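Local coordinates for uncharacterized protein (Thermus thermophilus HB8, PDB 4WVA), which hydrolyses mannosylglycerate to mannose and glycerate, and glucosylglycerate to glucose and glycerate, as a GH63 glycoside hydrolase with an (alpha/alpha)6-barrel, at residues N15-G18 against A19-V22; L136-H139 against R140-H144; A384-R388 against E389-E393. All coordinates share one frame; numbering follows the deposited sequence.

Contact 1 (N15-G18 against A19-V22)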
ATOM      1  N   ASN A  15       8.800  17.757 -37.694  1.00 12.85           N
ATOM      2  CA  ASN A  15       7.527  17.044 -37.557  1.00 12.62           C
ATOM      3  C   ASN A  15       6.402  17.917 -36.994  1.00 12.31           C
ATOM      4  O   ASN A  15       5.253  17.484 -36.909  1.00 12.56           O
ATOM      5  CB  ASN A  15       7.704  15.797 -36.673  1.00 12.42           C
ATOM      6  CG  ASN A  15       8.595  14.736 -37.296  1.00 12.24           C
ATOM      7  OD1 ASN A  15       9.025  13.794 -36.598  1.00 13.62           O
ATOM      8  ND2 ASN A  15       8.861  14.844 -38.574  1.00 11.45           N
ATOM      9  N   SER A  16       6.714  19.139 -36.600  1.00 12.17           N
ATOM     10  CA  SER A  16       5.684  20.048 -36.083  1.00 13.18           C
ATOM     11  C   SER A  16       4.764  20.483 -37.193  1.00 14.23           C
ATOM     12  O   SER A  16       5.218  20.758 -38.309  1.00 13.91           O
ATOM     13  CB  SER A  16       6.311  21.284 -35.452  1.00 13.51           C
ATOM     14  OG  SER A  16       5.306  22.131 -34.931  1.00 13.29           O
ATOM     15  N   ARG A  17       3.469  20.540 -36.884  1.00 13.99           N
ATOM     16  CA  ARG A  17       2.479  21.158 -37.773  1.00 15.24           C
ATOM     17  C   ARG A  17       1.869  22.392 -37.094  1.00 15.99           C
ATOM     18  O   ARG A  17       0.735  22.768 -37.372  1.00 18.88           O
ATOM     19  CB  ARG A  17       1.413  20.131 -38.154  1.00 14.99           C
ATOM     20  CG  ARG A  17       1.946  18.857 -38.818  1.00 15.77           C
ATOM     21  CD  ARG A  17       2.554  19.112 -40.193  1.00 16.48           C
ATOM     22  NE  ARG A  17       3.206  17.922 -40.764  1.00 16.73           N
ATOM     23  CZ  ARG A  17       4.517  17.662 -40.742  1.00 17.57           C
ATOM     24  NH1 ARG A  17       5.396  18.512 -40.209  1.00 17.57           N
ATOM     25  NH2 ARG A  17       4.966  16.546 -41.305  1.00 17.64           N
ATOM     26  N   GLY A  18       2.645  23.036 -36.236  1.00 16.77           N
ATOM     27  CA  GLY A  18       2.188  24.192 -35.476  1.00 17.98           C
ATOM     28  C   GLY A  18       1.708  23.805 -34.095  1.00 17.32           C
ATOM     29  O   GLY A  18       2.402  24.007 -33.103  1.00 18.24           O
ATOM     30  N   ALA A  19       0.491  23.287 -34.040  1.00 17.42           N
ATOM     31  CA  ALA A  19      -0.175  22.987 -32.786  1.00 17.27           C
ATOM     32  C   ALA A  19       0.001  21.541 -32.344  1.00 15.67           C
ATOM     33  O   ALA A  19      -0.329  21.204 -31.210  1.00 16.54           O
ATOM     34  CB  ALA A  19      -1.657  23.286 -32.927  1.00 19.42           C
ATOM     35  N   PHE A  20       0.492  20.681 -33.230  1.00 13.90           N
ATOM     36  CA  PHE A  20       0.719  19.277 -32.897  1.00 13.42           C
ATOM     37  C   PHE A  20       1.908  18.783 -33.701  1.00 12.67           C
ATOM     38  O   PHE A  20       2.373  19.460 -34.617  1.00 12.96           O
ATOM     39  CB  PHE A  20      -0.516  18.415 -33.166  1.00 13.21           C
ATOM     40  CG  PHE A  20      -0.824  18.232 -34.632  1.00 13.48           C
ATOM     41  CD1 PHE A  20      -0.351  17.135 -35.330  1.00 13.98           C
ATOM     42  CD2 PHE A  20      -1.602  19.169 -35.299  1.00 13.46           C
ATOM     43  CE1 PHE A  20      -0.603  17.001 -36.694  1.00 14.45           C
ATOM     44  CE2 PHE A  20      -1.865  19.033 -36.653  1.00 13.96           C
ATOM     45  CZ  PHE A  20      -1.382  17.938 -37.339  1.00 14.65           C
ATOM     46  N   THR A  21       2.419  17.622 -33.305  1.00 11.07           N
ATOM     47  CA  THR A  21       3.594  17.033 -33.903  1.00 10.45           C
ATOM     48  C   THR A  21       3.214  15.667 -34.448  1.00 10.74           C
ATOM     49  O   THR A  21       2.610  14.848 -33.746  1.00 10.61           O
ATOM     50  CB  THR A  21       4.699  16.892 -32.841  1.00  9.78           C
ATOM     51  OG1 THR A  21       4.811  18.119 -32.104  1.00 10.32           O
ATOM     52  CG2 THR A  21       6.008  16.532 -33.474  1.00  9.63           C
ATOM     53  N   VAL A  22       3.494  15.417 -35.716  1.00 10.43           N
ATOM     54  CA  VAL A  22       3.307  14.067 -36.239  1.00 10.42           C
ATOM     55  C   VAL A  22       4.325  13.110 -35.638  1.00 10.62           C
ATOM     56  O   VAL A  22       5.469  13.484 -35.427  1.00 10.81           O
ATOM     57  CB  VAL A  22       3.381  13.983 -37.772  1.00 10.77           C
ATOM     58  CG1 VAL A  22       2.311  14.857 -38.385  1.00 11.08           C
ATOM     59  CG2 VAL A  22       4.770  14.308 -38.316  1.00 10.68           C
TER
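S16 and T21 meet in a single backbone bridge, CA to CA 4.3 Å, where the chain doubles back on itself and the legs 15-18 and 19-22 run 164° apart. R17 N gives F20 O a short, nearly straight hydrogen bond of 2.7 Å (171° at the hydrogen), and V22 N reaches N15 O at 3.0 Å. At the bend only a weak bond joins A19 N to R17 O, and G18 takes backbone angles that suit glycine, since a side chain there would jam against the preceding carbonyl. S16 OG accepts from G18 N at 3.1 Å, an ST turn. Among the side chains, R17 reaches both F20 and V22. Its CB sits over one face of the F20 ring, a CH-pi contact 3.9 Å from the centroid; F20 turns its ring beneath R17 by placing CG between its own N and carbonyl carbon (chi1 70°). Farther out the arginine bends back, NH1 bonding to S16 O from above that carbonyl's plane at 2.9 Å, while V22 CG2 covers one guanidinium face, 3.7 Å from R17 NH2. R14 O also bonds R17 NH1. The hairpin-like loop leads from helix 4-15 towards strand 31-32. F20 stacks with H75 and touches helix 48-62, T21 OG1 bonds to E54 and W43, S16 OG takes a bond from R50, and S16 and T21 lean on helix 33-43.

Contact 2 (L136-H139 against R140-H144)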
ATOM      1  N   LEU A 136     -10.337  14.913 -16.537  1.00 12.43           N
ATOM      2  CA  LEU A 136     -11.264  14.242 -15.638  1.00 12.50           C
ATOM      3  C   LEU A 136     -12.369  13.543 -16.445  1.00 12.13           C
ATOM      4  O   LEU A 136     -12.756  12.418 -16.140  1.00 11.75           O
ATOM      5  CB  LEU A 136     -11.850  15.258 -14.658  1.00 13.77           C
ATOM      6  CG  LEU A 136     -12.756  14.740 -13.553  1.00 14.42           C
ATOM      7  CD1 LEU A 136     -11.982  13.881 -12.574  1.00 14.75           C
ATOM      8  CD2 LEU A 136     -13.404  15.917 -12.843  1.00 15.82           C
ATOM      9  N   ALA A 137     -12.864  14.215 -17.483  1.00 11.77           N
ATOM     10  CA  ALA A 137     -13.918  13.646 -18.325  1.00 11.63           C
ATOM     11  C   ALA A 137     -13.428  12.437 -19.111  1.00 11.19           C
ATOM     12  O   ALA A 137     -14.174  11.485 -19.335  1.00 11.41           O
ATOM     13  CB  ALA A 137     -14.482  14.709 -19.262  1.00 11.38           C
ATOM     14  N   PHE A 138     -12.158  12.459 -19.529  1.00 11.19           N
ATOM     15  CA  PHE A 138     -11.563  11.331 -20.208  1.00 10.80           C
ATOM     16  C   PHE A 138     -11.439  10.124 -19.254  1.00 10.64           C
ATOM     17  O   PHE A 138     -11.817   9.003 -19.600  1.00 10.41           O
ATOM     18  CB  PHE A 138     -10.198  11.736 -20.802  1.00 10.86           C
ATOM     19  CG  PHE A 138      -9.414  10.611 -21.434  1.00 10.21           C
ATOM     20  CD1 PHE A 138     -10.034   9.552 -22.099  1.00 10.37           C
ATOM     21  CD2 PHE A 138      -8.023  10.636 -21.402  1.00 10.61           C
ATOM     22  CE1 PHE A 138      -9.310   8.545 -22.689  1.00 10.21           C
ATOM     23  CE2 PHE A 138      -7.290   9.636 -22.005  1.00 10.37           C
ATOM     24  CZ  PHE A 138      -7.924   8.586 -22.645  1.00 10.45           C
ATOM     25  N   HIS A 139     -10.913  10.358 -18.053  1.00 11.09           N
ATOM     26  CA  HIS A 139     -10.781   9.282 -17.086  1.00 11.48           C
ATOM     27  C   HIS A 139     -12.175   8.731 -16.739  1.00 11.83           C
ATOM     28  O   HIS A 139     -12.378   7.523 -16.672  1.00 12.31           O
ATOM     29  CB  HIS A 139     -10.064   9.772 -15.838  1.00 11.13           C
ATOM     30  CG  HIS A 139      -8.572   9.892 -15.978  1.00 11.73           C
ATOM     31  ND1 HIS A 139      -7.940  10.498 -17.051  1.00 13.02           N
ATOM     32  CD2 HIS A 139      -7.591   9.495 -15.145  1.00 11.31           C
ATOM     33  CE1 HIS A 139      -6.626  10.455 -16.861  1.00 11.50           C
ATOM     34  NE2 HIS A 139      -6.394   9.875 -15.700  1.00 12.96           N
ATOM     35  N   ARG A 140     -13.138   9.620 -16.561  1.00 12.63           N
ATOM     36  CA  ARG A 140     -14.500   9.183 -16.273  1.00 13.02           C
ATOM     37  C   ARG A 140     -15.072   8.290 -17.377  1.00 12.46           C
ATOM     38  O   ARG A 140     -15.710   7.283 -17.089  1.00 12.64           O
ATOM     39  CB  ARG A 140     -15.393  10.387 -16.039  1.00 14.69           C
ATOM     40  CG  ARG A 140     -16.793  10.011 -15.624  1.00 16.84           C
ATOM     41  CD  ARG A 140     -17.607  11.259 -15.430  1.00 18.73           C
ATOM     42  NE  ARG A 140     -17.082  12.091 -14.349  1.00 20.92           N
ATOM     43  CZ  ARG A 140     -16.672  13.344 -14.459  1.00 22.81           C
ATOM     44  NH1 ARG A 140     -16.695  13.987 -15.629  1.00 24.39           N
ATOM     45  NH2 ARG A 140     -16.257  13.975 -13.366  1.00 23.56           N
ATOM     46  N   TRP A 141     -14.856   8.682 -18.640  1.00 11.89           N
ATOM     47  CA  TRP A 141     -15.260   7.881 -19.777  1.00 11.94           C
ATOM     48  C   TRP A 141     -14.631   6.491 -19.732  1.00 12.06           C
ATOM     49  O   TRP A 141     -15.294   5.490 -20.001  1.00 12.30           O
ATOM     50  CB  TRP A 141     -14.926   8.604 -21.107  1.00 12.23           C
ATOM     51  CG  TRP A 141     -15.310   7.783 -22.267  1.00 13.09           C
ATOM     52  CD1 TRP A 141     -16.541   7.742 -22.857  1.00 13.43           C
ATOM     53  CD2 TRP A 141     -14.508   6.816 -22.944  1.00 13.85           C
ATOM     54  NE1 TRP A 141     -16.555   6.814 -23.858  1.00 13.80           N
ATOM     55  CE2 TRP A 141     -15.322   6.228 -23.938  1.00 14.55           C
ATOM     56  CE3 TRP A 141     -13.182   6.386 -22.814  1.00 14.79           C
ATOM     57  CZ2 TRP A 141     -14.851   5.247 -24.800  1.00 15.70           C
ATOM     58  CZ3 TRP A 141     -12.722   5.404 -23.669  1.00 15.76           C
ATOM     59  CH2 TRP A 141     -13.553   4.848 -24.642  1.00 15.86           C
ATOM     60  N   LEU A 142     -13.338   6.422 -19.429  1.00 11.37           N
ATOM     61  CA  LEU A 142     -12.673   5.144 -19.370  1.00 11.81           C
ATOM     62  C   LEU A 142     -13.391   4.173 -18.427  1.00 11.78           C
ATOM     63  O   LEU A 142     -13.674   3.053 -18.815  1.00 11.81           O
ATOM     64  CB  LEU A 142     -11.191   5.305 -18.974  1.00 12.05           C
ATOM     65  CG  LEU A 142     -10.257   5.901 -20.017  1.00 12.37           C
ATOM     66  CD1 LEU A 142      -8.920   6.247 -19.370  1.00 13.42           C
ATOM     67  CD2 LEU A 142     -10.030   4.955 -21.184  1.00 12.82           C
ATOM     68  N   TYR A 143     -13.696   4.596 -17.206  1.00 12.84           N
ATOM     69  CA  TYR A 143     -14.385   3.706 -16.261  1.00 13.43           C
ATOM     70  C   TYR A 143     -15.826   3.426 -16.668  1.00 14.20           C
ATOM     71  O   TYR A 143     -16.284   2.297 -16.579  1.00 14.02           O
ATOM     72  CB  TYR A 143     -14.306   4.247 -14.837  1.00 13.80           C
ATOM     73  CG  TYR A 143     -12.884   4.243 -14.362  1.00 14.06           C
ATOM     74  CD1 TYR A 143     -12.252   3.051 -14.063  1.00 14.06           C
ATOM     75  CD2 TYR A 143     -12.150   5.414 -14.281  1.00 14.25           C
ATOM     76  CE1 TYR A 143     -10.941   3.029 -13.657  1.00 14.06           C
ATOM     77  CE2 TYR A 143     -10.827   5.401 -13.894  1.00 14.31           C
ATOM     78  CZ  TYR A 143     -10.228   4.215 -13.571  1.00 14.02           C
ATOM     79  OH  TYR A 143      -8.914   4.155 -13.190  1.00 15.14           O
ATOM     80  N   HIS A 144     -16.529   4.442 -17.146  1.00 15.76           N
ATOM     81  CA  HIS A 144     -17.933   4.245 -17.538  1.00 17.65           C
ATOM     82  C   HIS A 144     -18.055   3.280 -18.717  1.00 16.78           C
ATOM     83  O   HIS A 144     -18.925   2.402 -18.722  1.00 17.14           O
ATOM     84  CB  HIS A 144     -18.592   5.588 -17.891  1.00 19.53           C
ATOM     85  CG  HIS A 144     -20.051   5.478 -18.259  1.00 24.61           C
ATOM     86  ND1 HIS A 144     -20.508   5.626 -19.552  1.00 28.23           N
ATOM     87  CD2 HIS A 144     -21.147   5.241 -17.500  1.00 27.44           C
ATOM     88  CE1 HIS A 144     -21.821   5.482 -19.579  1.00 28.11           C
ATOM     89  NE2 HIS A 144     -22.236   5.250 -18.345  1.00 29.24           N
TER
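L142 lies one helical turn beyond F138 and leans back over its ring, L142 N bonding to F138 O at 3.0 Å, the i to i+4 bond of the helix. Taking the leucine outward, CB passes 3.4 Å from H139 O. CG, set anti to the leucine's own carbonyl carbon (chi1 -72°), comes 3.5 Å from F138 O and also touches the ring at CE1. There the branches part: CD1 settles over the face, a CH-pi contact 4.3 Å from the F138 centroid and 20° off its normal, whereas CD2 meets the rim, 4.0 Å from F138 CE1. W141 comes to the same ring at its edge, CE3 lying 4.4 Å from F138 CE1. Cut back to an alanine, L142 would probably leave this face of F138 without its cover and the ring less firmly fixed in rotation. On another side of the helix R140 bends at chi3 (-63°) and brings NH2 across L136 at a slant, 3.5 Å from its CD2, before the guanidinium ends in a salt bridge with E261. All this is one stretch of helix 121-146. H139 and Y143 pack on helix 235-254, Y143 OH bonding to N245 and its ring stacking with W265 of helix 260-275, which also meets L136. F138 and W141 instead press on loops carrying L69, T102, D66 and M68.

Contact 3 (A384-R388 against E389-E393)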
ATOM      1  N   ALA A 384      22.552   5.620 -26.330  1.00 12.73           N
ATOM      2  CA  ALA A 384      23.507   4.980 -27.252  1.00 12.48           C
ATOM      3  C   ALA A 384      22.846   4.617 -28.585  1.00 12.54           C
ATOM      4  O   ALA A 384      23.401   4.856 -29.671  1.00 11.97           O
ATOM      5  CB  ALA A 384      24.120   3.746 -26.611  1.00 12.64           C
ATOM      6  N   LEU A 385      21.650   4.048 -28.505  1.00 12.13           N
ATOM      7  CA  LEU A 385      20.907   3.668 -29.710  1.00 12.60           C
ATOM      8  C   LEU A 385      20.632   4.890 -30.596  1.00 12.75           C
ATOM      9  O   LEU A 385      20.813   4.855 -31.826  1.00 12.84           O
ATOM     10  CB  LEU A 385      19.599   2.999 -29.298  1.00 12.71           C
ATOM     11  CG  LEU A 385      19.731   1.576 -28.741  1.00 12.82           C
ATOM     12  CD1 LEU A 385      18.404   1.104 -28.147  1.00 12.91           C
ATOM     13  CD2 LEU A 385      20.185   0.624 -29.834  1.00 13.19           C
ATOM     14  N   MET A 386      20.195   5.980 -29.968  1.00 12.50           N
ATOM     15  CA  MET A 386      19.854   7.200 -30.709  1.00 12.83           C
ATOM     16  C   MET A 386      21.101   7.905 -31.239  1.00 14.29           C
ATOM     17  O   MET A 386      21.072   8.451 -32.345  1.00 14.20           O
ATOM     18  CB  MET A 386      19.003   8.116 -29.837  1.00 12.71           C
ATOM     19  CG  MET A 386      17.656   7.476 -29.529  1.00 12.16           C
ATOM     20  SD  MET A 386      16.450   8.555 -28.761  1.00 11.93           S
ATOM     21  CE  MET A 386      16.989   8.566 -27.059  1.00 12.09           C
ATOM     22  N   GLU A 387      22.196   7.864 -30.481  1.00 15.45           N
ATOM     23  CA  GLU A 387      23.461   8.437 -30.961  1.00 17.89           C
ATOM     24  C   GLU A 387      23.956   7.738 -32.220  1.00 18.25           C
ATOM     25  O   GLU A 387      24.437   8.385 -33.141  1.00 19.55           O
ATOM     26  CB  GLU A 387      24.542   8.300 -29.912  1.00 19.14           C
ATOM     27  CG  GLU A 387      24.466   9.313 -28.813  1.00 21.17           C
ATOM     28  CD  GLU A 387      25.272   8.872 -27.613  1.00 22.70           C
ATOM     29  OE1 GLU A 387      25.940   7.803 -27.654  1.00 26.27           O
ATOM     30  OE2 GLU A 387      25.225   9.578 -26.613  1.00 24.26           O
ATOM     31  N   ARG A 388      23.865   6.417 -32.255  1.00 18.18           N
ATOM     32  CA  ARG A 388      24.433   5.645 -33.359  1.00 20.72           C
ATOM     33  C   ARG A 388      23.501   5.535 -34.559  1.00 19.70           C
ATOM     34  O   ARG A 388      23.968   5.534 -35.692  1.00 18.97           O
ATOM     35  CB  ARG A 388      24.830   4.240 -32.916  1.00 24.93           C
ATOM     36  CG  ARG A 388      25.629   3.484 -33.979  1.00 30.88           C
ATOM     37  CD  ARG A 388      26.059   2.099 -33.512  1.00 35.50           C
ATOM     38  NE  ARG A 388      26.971   2.131 -32.362  1.00 40.44           N
ATOM     39  CZ  ARG A 388      28.277   2.420 -32.415  1.00 44.01           C
ATOM     40  NH1 ARG A 388      28.869   2.741 -33.565  1.00 45.63           N
ATOM     41  NH2 ARG A 388      29.001   2.402 -31.300  1.00 44.11           N
ATOM     42  N   GLU A 389      22.194   5.457 -34.313  1.00 16.99           N
ATOM     43  CA  GLU A 389      21.243   5.151 -35.372  1.00 16.91           C
ATOM     44  C   GLU A 389      20.236   6.266 -35.638  1.00 15.62           C
ATOM     45  O   GLU A 389      19.361   6.112 -36.491  1.00 16.19           O
ATOM     46  CB  GLU A 389      20.525   3.833 -35.055  1.00 17.79           C
ATOM     47  CG  GLU A 389      21.420   2.617 -35.210  1.00 19.36           C
ATOM     48  CD  GLU A 389      21.606   2.217 -36.659  1.00 20.45           C
ATOM     49  OE1 GLU A 389      20.606   2.032 -37.382  1.00 20.79           O
ATOM     50  OE2 GLU A 389      22.774   2.071 -37.092  1.00 26.35           O
ATOM     51  N   GLY A 390      20.361   7.376 -34.931  1.00 14.04           N
ATOM     52  CA  GLY A 390      19.405   8.453 -35.038  1.00 13.97           C
ATOM     53  C   GLY A 390      18.096   8.109 -34.357  1.00 13.39           C
ATOM     54  O   GLY A 390      18.026   7.168 -33.557  1.00 14.26           O
ATOM     55  N   PHE A 391      17.082   8.902 -34.668  1.00 12.73           N
ATOM     56  CA  PHE A 391      15.795   8.869 -33.966  1.00 12.29           C
ATOM     57  C   PHE A 391      14.828   8.015 -34.747  1.00 12.17           C
ATOM     58  O   PHE A 391      14.210   8.470 -35.697  1.00 12.42           O
ATOM     59  CB  PHE A 391      15.301  10.288 -33.764  1.00 12.20           C
ATOM     60  CG  PHE A 391      16.274  11.135 -32.980  1.00 12.52           C
ATOM     61  CD1 PHE A 391      16.472  10.906 -31.633  1.00 12.59           C
ATOM     62  CD2 PHE A 391      17.040  12.113 -33.606  1.00 12.97           C
ATOM     63  CE1 PHE A 391      17.385  11.650 -30.906  1.00 12.46           C
ATOM     64  CE2 PHE A 391      17.956  12.866 -32.887  1.00 13.19           C
ATOM     65  CZ  PHE A 391      18.127  12.643 -31.539  1.00 12.92           C
ATOM     66  N   ARG A 392      14.733   6.765 -34.322  1.00 12.29           N
ATOM     67  CA  ARG A 392      13.945   5.749 -34.992  1.00 12.38           C
ATOM     68  C   ARG A 392      12.851   5.290 -34.047  1.00 11.85           C
ATOM     69  O   ARG A 392      12.912   5.514 -32.822  1.00 11.84           O
ATOM     70  CB  ARG A 392      14.810   4.551 -35.372  1.00 13.32           C
ATOM     71  CG  ARG A 392      15.931   4.898 -36.357  1.00 13.84           C
ATOM     72  CD  ARG A 392      15.417   5.365 -37.708  1.00 14.09           C
ATOM     73  NE  ARG A 392      14.563   4.378 -38.377  1.00 14.93           N
ATOM     74  CZ  ARG A 392      14.991   3.381 -39.143  1.00 15.35           C
ATOM     75  NH1 ARG A 392      16.288   3.193 -39.352  1.00 15.14           N
ATOM     76  NH2 ARG A 392      14.118   2.540 -39.687  1.00 16.18           N
ATOM     77  N   GLU A 393      11.853   4.640 -34.625  1.00 11.85           N
ATOM     78  CA  GLU A 393      10.705   4.172 -33.853  1.00 11.39           C
ATOM     79  C   GLU A 393      11.111   3.067 -32.851  1.00 11.29           C
ATOM     80  O   GLU A 393      10.626   3.046 -31.709  1.00 11.06           O
ATOM     81  CB  GLU A 393       9.589   3.724 -34.793  1.00 11.62           C
ATOM     82  CG  GLU A 393       8.209   3.642 -34.164  1.00 11.66           C
ATOM     83  CD  GLU A 393       7.119   3.263 -35.164  1.00 12.05           C
ATOM     84  OE1 GLU A 393       7.432   3.167 -36.376  1.00 11.90           O
ATOM     85  OE2 GLU A 393       5.940   3.080 -34.749  1.00 12.40           O
TER
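The C-terminal end of helix 372-389 is where L385 and M386 meet E389, G390 and F391, the chain leaving the helix on its way to the active site. E389 N closes a last good helical bond to L385 O at 2.9 Å. One residue on, G390 N still lies 2.9 Å from M386 O, but the bond is bent and weak. G390 is the first residue to leave helical angles and does so with positive phi (73°), a conformation that favours glycine. Its carbonyl oxygen comes back to the last turn, 3.4 Å from M386 CA in a CA-H...O contact, and the same oxygen is hydrogen-bonded to Y395 OH. M386 and F391 then cross at about a right angle in a Met-aromatic contact. The sulfur comes to the ring's edge, SD 3.7 Å from F391 CD1 and 3.9 Å from F391 CE1, its direction from the centroid 78° off the ring normal; the methionine chain bends about its CG-SD bond (chi3 -79°), which turns the methyl CE aside. Around this pair, helix 409-418 supplies A415 to both side chains and helix 4-15 packs on F391. E389 runs CB past L385 O at 3.4 Å, and its OE1 is held by G402 N. Past R392 the chain reaches E393, the probable proton acceptor, whose carboxylate oxygens bond to Y28 OH and G405 N. This is a helix C-terminus closed by a positive-phi glycine; in this (alpha/alpha)6-barrel, the M386-F391 pair packs beside it and the chain beyond delivers a probable catalytic residue.

Overall arrangement
The contacts follow one another along the chain: contact 1 in the loop after helix 4-15, contact 2 within helix 121-146, contact 3 at the end of helix 372-389. Contacts 1 and 3 are neighbours, centres 21 Å apart and nearest atoms about 7 Å. Helix 4-15 leads into the first and packs on F391 of the third, while helix 409-418 packs on contact 3 and S409 at its start bonds to V22 O of contact 1. The first and last helices of the chain thus both pack on F391, two residues before E393. Contact 2 lies across the chain's centre from contact 3, 36 Å between centres, and 27 Å from contact 1; F138 there approaches L33, a probable substrate-binding residue.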